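Local coordinates for protein histone-lysine N-methyltransferase SETMAR (Homo sapiens, PDB 3BO5) that dimethylates a lysine of histone H3 through the N-terminal methyltransferase region described here, and in the full-length transposase fusion takes part in DNA double-strand break repair, at residues Asn23-Ala28 and Gln125-Val130; Gln39-His44 and Thr200-Ile205; Val46-Asp51 and Ala156-Gly161; Arg118-Gly123 and Gly149-Glu154; Leu143-Lys148 and Ala236-Pro241. The protein carries 2 engineered substitutions. All coordinates share one frame; numbering follows the deposited sequence.

Contact 1: Asn23-Ala28 and Gln125-Val130; sequences NLPVGA and QFHFQV. With GOL (glycerol), chain H.
Leu24 lies over the imidazole of His127, the two side chains crossing at about a right angle. Its CD1 sits 3.8 Å from the ring centroid and 17° off the ring normal, a CH-pi contact over one face, while CD2 reaches the ring at NE2, 3.6 Å away. Leu24 CG stands anti to its carbonyl carbon (chi1 -60°), which directs both methyls across to the other segment. Replacing His127 by an alanine would probably take away the flat surface under the Leu24 methyls and leave them without this partner. Further along, the chains join as parallel strands: Gly27 N donates to Phe128 O at 3.2 Å, and Val130 N to Gly27 O at 2.7 Å. On the face of the sheet that carries Val130, which packs against Trp138 of the S-adenosylmethionine site, Val26 CG1 meets Val130 CG2 at 3.9 Å. Before the strands close, one water bridges Pro25 O, Phe126 O and Phe128 N. At the other end Gln125 NE2 donates to a glycerol O3 (2.7 Å, 175°), whereas Asn23 ND2 is held by Lys122 O and Leu124 O. The chemistry thus grades from an aliphatic-aromatic contact to direct backbone pairing, with water serving backbone atoms where the chains stand apart.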
# COMPACT_ATOMS: atom_id res chain seq x y z
N ASN A 23 -7.36 11.23 -6.89
CA ASN A 23 -8.72 11.75 -6.97
C ASN A 23 -8.95 13.00 -6.18
O ASN A 23 -9.81 13.80 -6.54
CB ASN A 23 -9.68 10.74 -6.42
CG ASN A 23 -9.79 9.51 -7.28
OD1 ASN A 23 -9.53 9.56 -8.53
ND2 ASN A 23 -10.14 8.41 -6.66
N LEU A 24 -8.22 13.07 -5.06
CA LEU A 24 -8.30 14.18 -4.12
C LEU A 24 -6.90 14.69 -3.85
O LEU A 24 -5.90 13.96 -4.03
CB LEU A 24 -8.95 13.69 -2.84
CG LEU A 24 -10.35 13.14 -2.95
CD1 LEU A 24 -10.74 12.55 -1.67
CD2 LEU A 24 -11.37 14.27 -3.37
N PRO A 25 -6.79 15.95 -3.49
CA PRO A 25 -5.48 16.50 -3.11
C PRO A 25 -5.07 15.90 -1.78
O PRO A 25 -5.92 15.40 -1.03
CB PRO A 25 -5.78 17.98 -2.85
CG PRO A 25 -7.16 18.20 -3.51
CD PRO A 25 -7.87 16.95 -3.50
N VAL A 26 -3.77 15.94 -1.59
CA VAL A 26 -3.18 15.57 -0.29
C VAL A 26 -2.41 16.81 0.23
O VAL A 26 -1.47 17.30 -0.37
CB VAL A 26 -2.18 14.39 -0.45
CG1 VAL A 26 -1.54 14.07 0.93
CG2 VAL A 26 -2.85 13.20 -0.99
N GLY A 27 -2.84 17.34 1.38
CA GLY A 27 -2.22 18.56 1.89
C GLY A 27 -0.97 18.26 2.70
O GLY A 27 -0.64 17.08 2.91
N ALA A 28 -0.23 19.30 3.05
CA ALA A 28 0.96 19.17 3.88
C ALA A 28 0.78 20.08 5.07
O ALA A 28 0.13 21.14 4.99
CB ALA A 28 2.18 19.54 3.17
N GLN A 125 -10.17 7.92 -1.69
CA GLN A 125 -11.56 8.36 -1.41
C GLN A 125 -11.66 9.25 -0.20
O GLN A 125 -12.79 9.65 0.20
CB GLN A 125 -12.45 7.15 -1.21
CG GLN A 125 -12.42 6.20 -2.44
CD GLN A 125 -13.01 6.84 -3.66
OE1 GLN A 125 -14.00 7.56 -3.53
NE2 GLN A 125 -12.58 6.42 -4.84
N PHE A 126 -10.51 9.53 0.40
CA PHE A 126 -10.45 10.42 1.59
C PHE A 126 -9.39 11.47 1.40
O PHE A 126 -8.47 11.28 0.61
CB PHE A 126 -10.15 9.61 2.84
CG PHE A 126 -11.14 8.50 3.09
CD1 PHE A 126 -12.40 8.83 3.66
CD2 PHE A 126 -10.88 7.18 2.71
CE1 PHE A 126 -13.36 7.82 3.86
CE2 PHE A 126 -11.76 6.17 2.90
CZ PHE A 126 -13.05 6.47 3.46
N HIS A 127 -9.50 12.56 2.18
CA HIS A 127 -8.52 13.61 2.16
C HIS A 127 -7.47 13.30 3.23
O HIS A 127 -7.80 13.29 4.43
CB HIS A 127 -9.22 14.93 2.47
CG HIS A 127 -10.12 15.37 1.37
ND1 HIS A 127 -11.41 14.90 1.23
CD2 HIS A 127 -9.91 16.23 0.34
CE1 HIS A 127 -11.96 15.47 0.16
NE2 HIS A 127 -11.07 16.26 -0.40
N PHE A 128 -6.25 13.13 2.75
CA PHE A 128 -5.13 12.89 3.63
C PHE A 128 -4.26 14.07 3.72
O PHE A 128 -4.44 15.03 2.96
CB PHE A 128 -4.30 11.73 3.06
CG PHE A 128 -5.13 10.50 2.85
CD1 PHE A 128 -5.76 9.87 3.90
CD2 PHE A 128 -5.20 9.91 1.59
CE1 PHE A 128 -6.56 8.73 3.72
CE2 PHE A 128 -5.99 8.75 1.41
CZ PHE A 128 -6.68 8.16 2.47
N GLN A 129 -3.29 14.04 4.64
CA GLN A 129 -2.37 15.16 4.84
C GLN A 129 -1.04 14.59 5.26
O GLN A 129 -1.01 13.72 6.16
CB GLN A 129 -2.95 16.09 5.90
CG GLN A 129 -2.19 17.34 6.12
CD GLN A 129 -2.64 18.05 7.38
OE1 GLN A 129 -2.33 17.64 8.48
NE2 GLN A 129 -3.45 19.10 7.22
N VAL A 130 0.00 15.02 4.58
CA VAL A 130 1.36 14.60 5.00
C VAL A 130 1.71 15.60 6.07
O VAL A 130 1.54 16.84 5.90
CB VAL A 130 2.31 14.69 3.84
CG1 VAL A 130 3.70 14.46 4.30
CG2 VAL A 130 1.91 13.70 2.81
C1 GOL H . -13.59 9.84 -7.16
O1 GOL H . -13.19 11.18 -7.31
C2 GOL H . -13.40 9.02 -8.44
O2 GOL H . -12.62 9.57 -9.51
C3 GOL H . -12.89 7.64 -8.08
O3 GOL H . -13.79 7.08 -7.17
O HOH W 1 -6.08 12.75 -0.05
O HOH W 2 -6.40 16.25 1.55

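Contact 2: Gln39-His44 and Thr200-Ile205; sequences QYTPDH and TYIGNI
A short parallel strand pairing joins the pre-SET region, at Gln39-Tyr40, to the loop that follows strand 193-199 of the SET domain. Three backbone bonds define it: Gln39 N to Tyr201 O at 2.8 Å, Gly203 N to Gln39 O at 3.0 Å, and Thr41 N to Gly203 O at 2.9 Å. The last donor stands 58° out of the carbonyl plane, so it does not use a lone pair. Beside the pairing, Gln39 and Ile202 run side by side in the same direction, and Thr41 CG2 touches Ile202 CG2 at 3.7 Å. Tyr40 leaves the backbone with CG anti to N (chi1 -163°), which swings its ring back over the loop; Gly203 O then lies over one face, offset toward the rim. The phenol oxygen accepts a weak bond from Ile205 N (3.0 Å, 133°) and is also hydrogen-bonded to Glu22. A phenylalanine in place of Tyr40 is likely to leave Ile205 N and Glu22 without this shared hydroxyl. Beyond it, a water links Asn204 ND2 to Pro42 O, the water oxygen 2.7 Å from Pro42 O. Asn204 also binds Glu154 O and Ala156 N, so the loop lies against strand 151-160.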
# COMPACT_ATOMS: atom_id res chain seq x y z
N GLN A 39 9.45 12.18 -6.94
CA GLN A 39 8.58 12.19 -8.11
C GLN A 39 7.28 11.44 -7.81
O GLN A 39 7.30 10.27 -7.54
CB GLN A 39 9.19 11.48 -9.28
CG GLN A 39 10.43 12.12 -9.84
CD GLN A 39 10.88 11.42 -11.11
OE1 GLN A 39 10.08 10.86 -11.90
NE2 GLN A 39 12.19 11.43 -11.32
N TYR A 40 6.16 12.15 -7.84
CA TYR A 40 4.93 11.46 -7.52
C TYR A 40 4.46 10.53 -8.61
O TYR A 40 4.49 10.90 -9.81
CB TYR A 40 3.84 12.52 -7.25
CG TYR A 40 2.69 11.85 -6.51
CD1 TYR A 40 2.73 11.74 -5.11
CD2 TYR A 40 1.64 11.18 -7.19
CE1 TYR A 40 1.76 11.05 -4.41
CE2 TYR A 40 0.68 10.43 -6.50
CZ TYR A 40 0.75 10.38 -5.08
OH TYR A 40 -0.13 9.69 -4.30
N THR A 41 3.96 9.34 -8.22
CA THR A 41 3.21 8.50 -9.12
C THR A 41 2.07 7.91 -8.37
O THR A 41 2.25 7.50 -7.20
CB THR A 41 4.08 7.37 -9.70
OG1 THR A 41 3.27 6.54 -10.55
CG2 THR A 41 4.72 6.44 -8.61
N PRO A 42 0.88 7.90 -8.99
CA PRO A 42 -0.23 7.25 -8.32
C PRO A 42 -0.19 5.76 -8.45
O PRO A 42 -1.00 5.03 -7.78
CB PRO A 42 -1.46 7.85 -9.06
CG PRO A 42 -0.94 8.04 -10.49
CD PRO A 42 0.53 8.45 -10.32
N ASP A 43 0.72 5.23 -9.31
CA ASP A 43 0.68 3.82 -9.60
C ASP A 43 2.09 3.26 -9.67
O ASP A 43 3.03 4.01 -9.89
CB ASP A 43 0.03 3.51 -10.94
CG ASP A 43 -1.47 3.62 -10.86
OD1 ASP A 43 -2.07 2.71 -10.27
OD2 ASP A 43 -1.98 4.59 -11.44
N HIS A 44 2.22 1.97 -9.53
CA HIS A 44 3.57 1.34 -9.71
C HIS A 44 4.12 1.73 -11.11
O HIS A 44 3.37 1.90 -12.12
CB HIS A 44 3.52 -0.16 -9.76
CG HIS A 44 3.17 -0.86 -8.49
ND1 HIS A 44 3.56 -0.41 -7.24
CD2 HIS A 44 2.50 -2.03 -8.30
CE1 HIS A 44 3.15 -1.30 -6.34
NE2 HIS A 44 2.50 -2.27 -6.95
N THR A 200 10.95 5.26 -2.95
CA THR A 200 11.93 6.23 -2.43
C THR A 200 12.06 7.43 -3.34
O THR A 200 12.03 8.58 -2.89
CB THR A 200 13.32 5.66 -2.34
OG1 THR A 200 13.28 4.56 -1.41
CG2 THR A 200 14.31 6.68 -1.83
N TYR A 201 12.24 7.17 -4.64
CA TYR A 201 12.42 8.29 -5.63
C TYR A 201 11.19 8.61 -6.43
O TYR A 201 10.93 9.77 -6.76
CB TYR A 201 13.52 7.87 -6.63
CG TYR A 201 14.79 7.45 -5.89
CD1 TYR A 201 15.51 8.37 -5.18
CD2 TYR A 201 15.19 6.10 -5.89
CE1 TYR A 201 16.66 7.98 -4.49
CE2 TYR A 201 16.33 5.71 -5.23
CZ TYR A 201 17.04 6.67 -4.50
OH TYR A 201 18.19 6.33 -3.76
N ILE A 202 10.46 7.54 -6.80
CA ILE A 202 9.23 7.68 -7.58
C ILE A 202 8.18 6.88 -6.81
O ILE A 202 8.35 5.67 -6.62
CB ILE A 202 9.43 7.04 -8.96
CG1 ILE A 202 10.69 7.67 -9.63
CG2 ILE A 202 8.16 7.27 -9.77
CD1 ILE A 202 11.02 7.02 -10.88
N GLY A 203 7.16 7.55 -6.27
CA GLY A 203 6.24 6.76 -5.42
C GLY A 203 5.00 7.55 -5.15
O GLY A 203 4.91 8.71 -5.54
N ASN A 204 4.06 6.89 -4.50
CA ASN A 204 2.79 7.52 -4.19
C ASN A 204 2.79 7.94 -2.72
O ASN A 204 3.78 7.90 -2.04
CB ASN A 204 1.63 6.63 -4.53
CG ASN A 204 1.34 5.64 -3.43
OD1 ASN A 204 2.28 5.19 -2.70
ND2 ASN A 204 0.05 5.27 -3.29
N ILE A 205 1.62 8.38 -2.23
CA ILE A 205 1.56 8.96 -0.87
C ILE A 205 1.78 7.91 0.20
O ILE A 205 2.09 8.24 1.36
CB ILE A 205 0.20 9.68 -0.51
CG1 ILE A 205 -0.99 8.75 -0.82
CG2 ILE A 205 0.13 11.11 -1.12
CD1 ILE A 205 -2.26 9.23 -0.14
O HOH W 3 -1.81 5.89 -5.33

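Contact 3: Val46-Asp51 and Ala156-Gly161; sequences VGPGAD and AGEVLG
The loop after strand 45-46 makes a type II beta turn, Gly47 to Ala50, against the last residues of strand 151-160, just before helix 162-169. Val46 pairs in parallel with Val159, but the bond from Gly47 N to Val159 O is weak, 2.9 Å long with an angle of only 120° at the hydrogen. The stronger tie is Gly161 N to Pro48 O, 3.0 Å and nearly straight at 167°, with the donor in the carbonyl plane on a lone pair. The Pro48 ring lies alongside Leu160, pointing the same way, and its CD is 3.8 Å from Leu160 CD2. The same CD approaches Glu158 OE2 obliquely at 3.5 Å. That carboxylate is further engaged by a water shared with Val46 O, and its OE1 forms a salt bridge with Arg168. Ala50 CB, meanwhile, lies 3.2 Å from Val159 O. A CB at Gly47 would probably clash with Glu158 CB, Val159 O and Leu160 CD2, and Gly49 has the positive phi (84°) that the third position of such a turn usually requires. Gly161 is the N-cap of helix 162-169, so the arrangement is a glycine-rich type II turn docked at a strand-to-helix junction.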
# COMPACT_ATOMS: atom_id res chain seq x y z
N VAL A 46 7.69 0.78 -13.77
CA VAL A 46 8.81 -0.14 -13.98
C VAL A 46 10.05 0.43 -13.36
O VAL A 46 10.36 1.65 -13.51
CB VAL A 46 9.16 -0.26 -15.49
CG1 VAL A 46 10.56 -0.93 -15.67
CG2 VAL A 46 8.11 -1.04 -16.16
N GLY A 47 10.81 -0.47 -12.68
CA GLY A 47 12.08 -0.03 -12.12
C GLY A 47 13.13 -1.02 -12.62
O GLY A 47 12.78 -2.07 -13.24
N PRO A 48 14.40 -0.68 -12.34
CA PRO A 48 15.47 -1.61 -12.73
C PRO A 48 15.26 -3.01 -12.18
O PRO A 48 14.99 -3.24 -10.98
CB PRO A 48 16.75 -0.95 -12.22
CG PRO A 48 16.40 0.46 -12.07
CD PRO A 48 14.93 0.50 -11.67
N GLY A 49 15.45 -3.96 -13.06
CA GLY A 49 15.37 -5.38 -12.69
C GLY A 49 13.99 -6.00 -12.66
O GLY A 49 13.82 -7.22 -12.51
N ALA A 50 12.96 -5.16 -12.80
CA ALA A 50 11.63 -5.69 -12.93
C ALA A 50 11.58 -6.57 -14.20
O ALA A 50 12.05 -6.15 -15.24
CB ALA A 50 10.67 -4.52 -13.07
N ASP A 51 11.00 -7.73 -14.11
CA ASP A 51 10.81 -8.58 -15.29
C ASP A 51 9.38 -8.55 -15.79
O ASP A 51 9.11 -9.03 -16.89
CB ASP A 51 11.32 -9.99 -15.08
CG ASP A 51 10.62 -10.71 -13.94
OD1 ASP A 51 10.23 -10.07 -12.94
OD2 ASP A 51 10.49 -11.95 -14.02
N ALA A 156 2.80 2.38 -3.53
CA ALA A 156 3.14 2.26 -4.99
C ALA A 156 4.47 2.97 -5.30
O ALA A 156 4.76 3.97 -4.74
CB ALA A 156 2.00 2.91 -5.86
N GLY A 157 5.26 2.38 -6.19
CA GLY A 157 6.52 3.03 -6.57
C GLY A 157 7.20 2.18 -7.59
O GLY A 157 6.54 1.56 -8.41
N GLU A 158 8.52 2.31 -7.69
CA GLU A 158 9.20 1.49 -8.69
C GLU A 158 9.15 0.03 -8.29
O GLU A 158 9.42 -0.31 -7.12
CB GLU A 158 10.69 1.85 -8.71
CG GLU A 158 10.98 3.22 -9.24
CD GLU A 158 12.46 3.50 -9.24
OE1 GLU A 158 12.95 4.08 -8.28
OE2 GLU A 158 13.09 3.03 -10.20
N VAL A 159 8.87 -0.81 -9.27
CA VAL A 159 8.88 -2.27 -9.06
C VAL A 159 10.27 -2.74 -9.47
O VAL A 159 10.71 -2.46 -10.59
CB VAL A 159 7.82 -2.93 -9.93
CG1 VAL A 159 7.86 -4.44 -9.82
CG2 VAL A 159 6.43 -2.43 -9.40
N LEU A 160 10.99 -3.37 -8.55
CA LEU A 160 12.44 -3.60 -8.73
C LEU A 160 12.68 -5.09 -8.77
O LEU A 160 11.95 -5.92 -8.23
CB LEU A 160 13.20 -3.09 -7.52
CG LEU A 160 13.12 -1.62 -7.22
CD1 LEU A 160 13.99 -1.23 -6.00
CD2 LEU A 160 13.49 -0.81 -8.43
N GLY A 161 13.79 -5.45 -9.39
CA GLY A 161 14.27 -6.79 -9.19
C GLY A 161 15.12 -6.95 -7.93
O GLY A 161 15.63 -5.97 -7.34
O HOH W 4 12.63 3.64 -12.67

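Contact 4: Arg118-Gly123 and Gly149-Glu154; sequences RVVQKG and GRFVCE
Val119 opens the contact, which joins the end of the pre-SET region to strand 151-160 of the SET domain: its CG1 meets Phe151 CB at 3.9 Å, the two side chains sliding past each other in opposite directions. Immediately before it, Arg118 stays on its own side, where NH1 donates to Gln121 OE1 at 2.9 Å, with the acceptor in the guanidinium plane; other partners of this guanidinium include the carbonyls of Cys111 and Asn106. Val120, which starts the 3-10 segment 120-122, carries most of the packing. Its CA lies over the centre of the Phe151 ring, 4.1 Å from the centroid and 2° off the normal, a CH-pi contact. Its two methyls spread along one side of that ring, CG2 meeting CD1 at 3.9 Å and CG1 meeting CE1 at the same distance. The ring is presented by Phe151 CG standing anti to the backbone N (chi1 171°). Val120 CG1 also lies 3.8 Å from Glu154 OE1, the two side chains crossing at about a right angle. Gln121 turns to Glu104 and to the carbonyl of Cys105, a residue whose thiolate binds zinc in the pre-SET cluster. Gly123 ends the segment at the ring edge, its O 3.6 Å from Phe151 CD2; its positive phi (85°) would jam a side chain against the preceding carbonyl.

No direct hydrogen bond spans the two segments. Cohesion rests on a ring held between Val120 CA on one face and Cys153 N, offset toward the rim, on the other, with the Val120 methyls alongside, while one water between Val120 O and Glu154 OE1 joins the polar atoms.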
# COMPACT_ATOMS: atom_id res chain seq x y z
N ARG A 118 -14.62 -3.79 -7.83
CA ARG A 118 -13.66 -2.73 -8.26
C ARG A 118 -13.60 -1.75 -7.12
O ARG A 118 -14.59 -1.05 -6.86
CB ARG A 118 -14.16 -2.02 -9.54
CG ARG A 118 -14.38 -2.98 -10.70
CD ARG A 118 -15.01 -2.24 -11.81
NE ARG A 118 -15.24 -3.03 -13.04
CZ ARG A 118 -14.35 -3.29 -13.97
NH1 ARG A 118 -13.08 -2.96 -13.80
NH2 ARG A 118 -14.75 -3.96 -15.08
N VAL A 119 -12.49 -1.75 -6.40
CA VAL A 119 -12.33 -0.91 -5.18
C VAL A 119 -10.96 -0.28 -5.22
O VAL A 119 -10.89 0.94 -5.40
CB VAL A 119 -12.59 -1.66 -3.88
CG1 VAL A 119 -12.12 -0.88 -2.66
CG2 VAL A 119 -14.05 -2.00 -3.80
N VAL A 120 -9.86 -1.05 -5.10
CA VAL A 120 -8.52 -0.39 -5.10
C VAL A 120 -8.34 0.46 -6.35
O VAL A 120 -7.80 1.58 -6.35
CB VAL A 120 -7.48 -1.46 -5.01
CG1 VAL A 120 -6.04 -0.92 -5.18
CG2 VAL A 120 -7.64 -2.19 -3.65
N GLN A 121 -8.85 -0.09 -7.45
CA GLN A 121 -8.72 0.61 -8.73
C GLN A 121 -9.32 2.00 -8.80
O GLN A 121 -8.90 2.78 -9.68
CB GLN A 121 -9.28 -0.28 -9.86
CG GLN A 121 -10.75 -0.44 -9.87
CD GLN A 121 -11.11 -1.58 -10.76
OE1 GLN A 121 -11.63 -1.37 -11.86
NE2 GLN A 121 -10.87 -2.82 -10.29
N LYS A 122 -10.34 2.26 -7.97
CA LYS A 122 -11.05 3.54 -7.92
C LYS A 122 -10.20 4.67 -7.32
O LYS A 122 -10.58 5.81 -7.44
CB LYS A 122 -12.34 3.39 -7.11
CG LYS A 122 -13.41 2.52 -7.78
CD LYS A 122 -13.48 2.82 -9.28
CE LYS A 122 -14.81 2.30 -9.82
NZ LYS A 122 -14.76 1.87 -11.26
N GLY A 123 -9.14 4.32 -6.62
CA GLY A 123 -8.23 5.35 -6.07
C GLY A 123 -8.65 5.92 -4.74
O GLY A 123 -9.49 5.30 -4.01
N GLY A 149 -12.38 -1.12 7.29
CA GLY A 149 -12.48 -1.90 6.09
C GLY A 149 -12.32 -1.12 4.82
O GLY A 149 -12.09 -1.71 3.77
N ARG A 150 -12.43 0.19 4.88
CA ARG A 150 -12.36 1.02 3.68
C ARG A 150 -10.93 1.09 3.12
O ARG A 150 -9.94 1.07 3.87
CB ARG A 150 -12.87 2.42 3.98
CG ARG A 150 -14.42 2.42 4.04
CD ARG A 150 -15.14 2.17 2.69
NE ARG A 150 -14.85 3.22 1.73
CZ ARG A 150 -15.32 4.47 1.76
NH1 ARG A 150 -16.26 4.78 2.64
NH2 ARG A 150 -14.87 5.39 0.89
N PHE A 151 -10.83 1.13 1.78
CA PHE A 151 -9.52 1.27 1.15
C PHE A 151 -9.00 2.64 1.45
O PHE A 151 -9.69 3.65 1.27
CB PHE A 151 -9.70 1.12 -0.39
CG PHE A 151 -8.45 1.46 -1.17
CD1 PHE A 151 -7.31 0.63 -1.01
CD2 PHE A 151 -8.41 2.58 -2.00
CE1 PHE A 151 -6.07 0.95 -1.75
CE2 PHE A 151 -7.21 2.91 -2.68
CZ PHE A 151 -6.06 2.07 -2.57
N VAL A 152 -7.74 2.67 1.82
CA VAL A 152 -7.10 3.91 2.20
C VAL A 152 -6.13 4.40 1.10
O VAL A 152 -6.34 5.42 0.48
CB VAL A 152 -6.40 3.75 3.54
CG1 VAL A 152 -5.58 4.99 3.90
CG2 VAL A 152 -7.52 3.62 4.62
N CYS A 153 -5.10 3.59 0.84
CA CYS A 153 -4.21 3.96 -0.26
C CYS A 153 -3.34 2.77 -0.63
O CYS A 153 -3.25 1.82 0.13
CB CYS A 153 -3.33 5.19 0.08
SG CYS A 153 -2.16 4.85 1.42
N GLU A 154 -2.75 2.83 -1.82
CA GLU A 154 -1.66 1.85 -2.13
C GLU A 154 -0.34 2.29 -1.57
O GLU A 154 -0.12 3.41 -1.18
CB GLU A 154 -1.43 1.74 -3.66
CG GLU A 154 -2.56 1.12 -4.36
CD GLU A 154 -2.28 1.03 -5.87
OE1 GLU A 154 -3.22 1.27 -6.62
OE2 GLU A 154 -1.10 0.73 -6.30
O HOH W 5 -5.30 2.77 -5.76

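Contact 5: Leu143-Lys148 and Ala236-Pro241; sequences LEFIPK and AKDIVP
Ile146 and Ile239 meet at the apolar centre, their CB atoms 4.1 Å apart. Both are buried, Ile146 also lying against Phe126 and Phe128. The same two residues form a single antiparallel hydrogen-bonded pair: Ile146 N to Ile239 O at 2.8 Å and Ile239 N to Ile146 O at 2.9 Å, both nearly straight. Outward from this pair, the Phe145 ring extends along the facing chain, with CG anti to the backbone N (chi1 -170°). Pro241 CD stands at the edge of this ring near its plane, and Val240 CG1 touches CE1. At the far end of the ring, CZ lies 3.5 Å from Asp238 CG, with the carboxylate plane turned 62° from that of the ring. The polar edge begins at that carboxylate: Asp238 OD1 accepts from Lys148 N at 2.8 Å with its anti lone pair, the one away from the other oxygen. The extended Lys148 side chain then runs past the backbone of the facing chain, its CE 3.5 Å from Ala236 O, and a water joins its NZ to that carbonyl. The arrangement is an isolated beta bridge at the SET domain surface, between the loop after strand 138-142 and the one linking strands 230-235 and 244-247.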
# COMPACT_ATOMS: atom_id res chain seq x y z
N LEU A 143 -7.66 13.38 7.26
CA LEU A 143 -8.37 14.55 7.78
C LEU A 143 -9.82 14.25 7.93
O LEU A 143 -10.60 15.17 8.30
CB LEU A 143 -8.23 15.74 6.82
CG LEU A 143 -6.82 16.21 6.60
CD1 LEU A 143 -6.71 17.33 5.53
CD2 LEU A 143 -6.18 16.59 7.90
N GLU A 144 -10.21 13.03 7.68
CA GLU A 144 -11.60 12.64 7.89
C GLU A 144 -11.81 11.24 8.37
O GLU A 144 -10.91 10.40 8.33
CB GLU A 144 -12.37 12.87 6.63
CG GLU A 144 -11.82 12.26 5.43
CD GLU A 144 -12.62 12.65 4.17
OE1 GLU A 144 -12.01 13.06 3.17
OE2 GLU A 144 -13.88 12.66 4.22
N PHE A 145 -13.02 10.96 8.87
CA PHE A 145 -13.29 9.67 9.40
C PHE A 145 -13.16 8.61 8.31
O PHE A 145 -13.72 8.77 7.24
CB PHE A 145 -14.73 9.63 9.92
CG PHE A 145 -15.03 8.42 10.71
CD1 PHE A 145 -14.64 8.32 12.05
CD2 PHE A 145 -15.75 7.40 10.15
CE1 PHE A 145 -14.93 7.17 12.77
CE2 PHE A 145 -16.08 6.25 10.90
CZ PHE A 145 -15.65 6.14 12.20
N ILE A 146 -12.49 7.50 8.62
CA ILE A 146 -12.46 6.37 7.71
C ILE A 146 -13.06 5.12 8.39
O ILE A 146 -12.51 4.60 9.32
CB ILE A 146 -11.01 6.06 7.31
CG1 ILE A 146 -10.39 7.27 6.62
CG2 ILE A 146 -11.01 4.80 6.31
CD1 ILE A 146 -8.88 7.11 6.30
N PRO A 147 -14.18 4.63 7.88
CA PRO A 147 -14.77 3.40 8.40
C PRO A 147 -13.87 2.21 8.24
O PRO A 147 -13.20 2.06 7.22
CB PRO A 147 -16.03 3.21 7.51
CG PRO A 147 -16.39 4.63 7.08
CD PRO A 147 -14.98 5.23 6.80
N LYS A 148 -13.91 1.34 9.23
CA LYS A 148 -13.21 0.06 9.20
C LYS A 148 -13.47 -0.66 7.91
O LYS A 148 -14.59 -0.79 7.47
CB LYS A 148 -13.76 -0.81 10.31
CG LYS A 148 -13.12 -2.16 10.41
CD LYS A 148 -13.58 -2.92 11.68
CE LYS A 148 -12.92 -4.27 11.70
NZ LYS A 148 -13.12 -4.97 13.00
N ALA A 236 -7.99 -1.06 9.28
CA ALA A 236 -8.18 -2.27 10.09
C ALA A 236 -9.23 -2.02 11.21
O ALA A 236 -9.70 -2.96 11.91
CB ALA A 236 -6.88 -2.68 10.69
N LYS A 237 -9.51 -0.76 11.41
CA LYS A 237 -10.44 -0.28 12.46
C LYS A 237 -10.99 1.07 12.02
O LYS A 237 -10.48 1.64 11.06
CB LYS A 237 -9.73 -0.17 13.83
CG LYS A 237 -8.45 0.63 13.81
CD LYS A 237 -7.55 0.24 15.03
CE LYS A 237 -6.53 -0.90 14.74
NZ LYS A 237 -5.87 -1.27 16.08
N ASP A 238 -11.99 1.63 12.69
CA ASP A 238 -12.39 2.98 12.34
C ASP A 238 -11.24 3.94 12.69
O ASP A 238 -10.64 3.83 13.80
CB ASP A 238 -13.59 3.41 13.19
CG ASP A 238 -14.89 2.74 12.78
OD1 ASP A 238 -15.00 2.09 11.70
OD2 ASP A 238 -15.87 2.83 13.59
N ILE A 239 -10.93 4.81 11.77
CA ILE A 239 -9.83 5.80 11.97
C ILE A 239 -10.47 7.19 11.99
O ILE A 239 -11.28 7.53 11.15
CB ILE A 239 -8.88 5.68 10.76
CG1 ILE A 239 -8.34 4.23 10.73
CG2 ILE A 239 -7.78 6.77 10.86
CD1 ILE A 239 -7.53 3.89 9.47
N VAL A 240 -10.09 7.98 12.99
CA VAL A 240 -10.81 9.20 13.21
C VAL A 240 -10.11 10.35 12.56
O VAL A 240 -8.93 10.25 12.20
CB VAL A 240 -10.96 9.45 14.76
CG1 VAL A 240 -11.68 8.29 15.34
CG2 VAL A 240 -9.58 9.75 15.46
N PRO A 241 -10.78 11.51 12.41
CA PRO A 241 -10.08 12.61 11.80
C PRO A 241 -8.78 12.98 12.54
O PRO A 241 -8.73 13.00 13.77
CB PRO A 241 -11.11 13.76 11.86
CG PRO A 241 -12.45 13.00 11.84
CD PRO A 241 -12.19 11.83 12.76
O HOH W 6 -10.56 -4.02 14.42

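How the contacts relate
From the N terminus, residues 23-28, 39-44 and 46-51 each wait for a distant partner, and 118-123 follows them in the pre-SET region. Contact 1 closes first, at 125-130, returning the chain to its N-terminal strand. Contact 4 closes at 149-154 and contact 3 at 156-161, both on strand 151-160; contact 4 falls within the span of contact 3, and both within that of contact 2, which closes at 200-205. Contact 5 closes last, at 236-241. Contact 1 crosses contacts 2, 3 and 4, whereas contact 5 follows it and crosses the other three. In the conformer given, Ile205 packs on Phe128 and Val26; Asn204 ties contact 2 to strand 151-160, and Glu144 links contact 5 to His127.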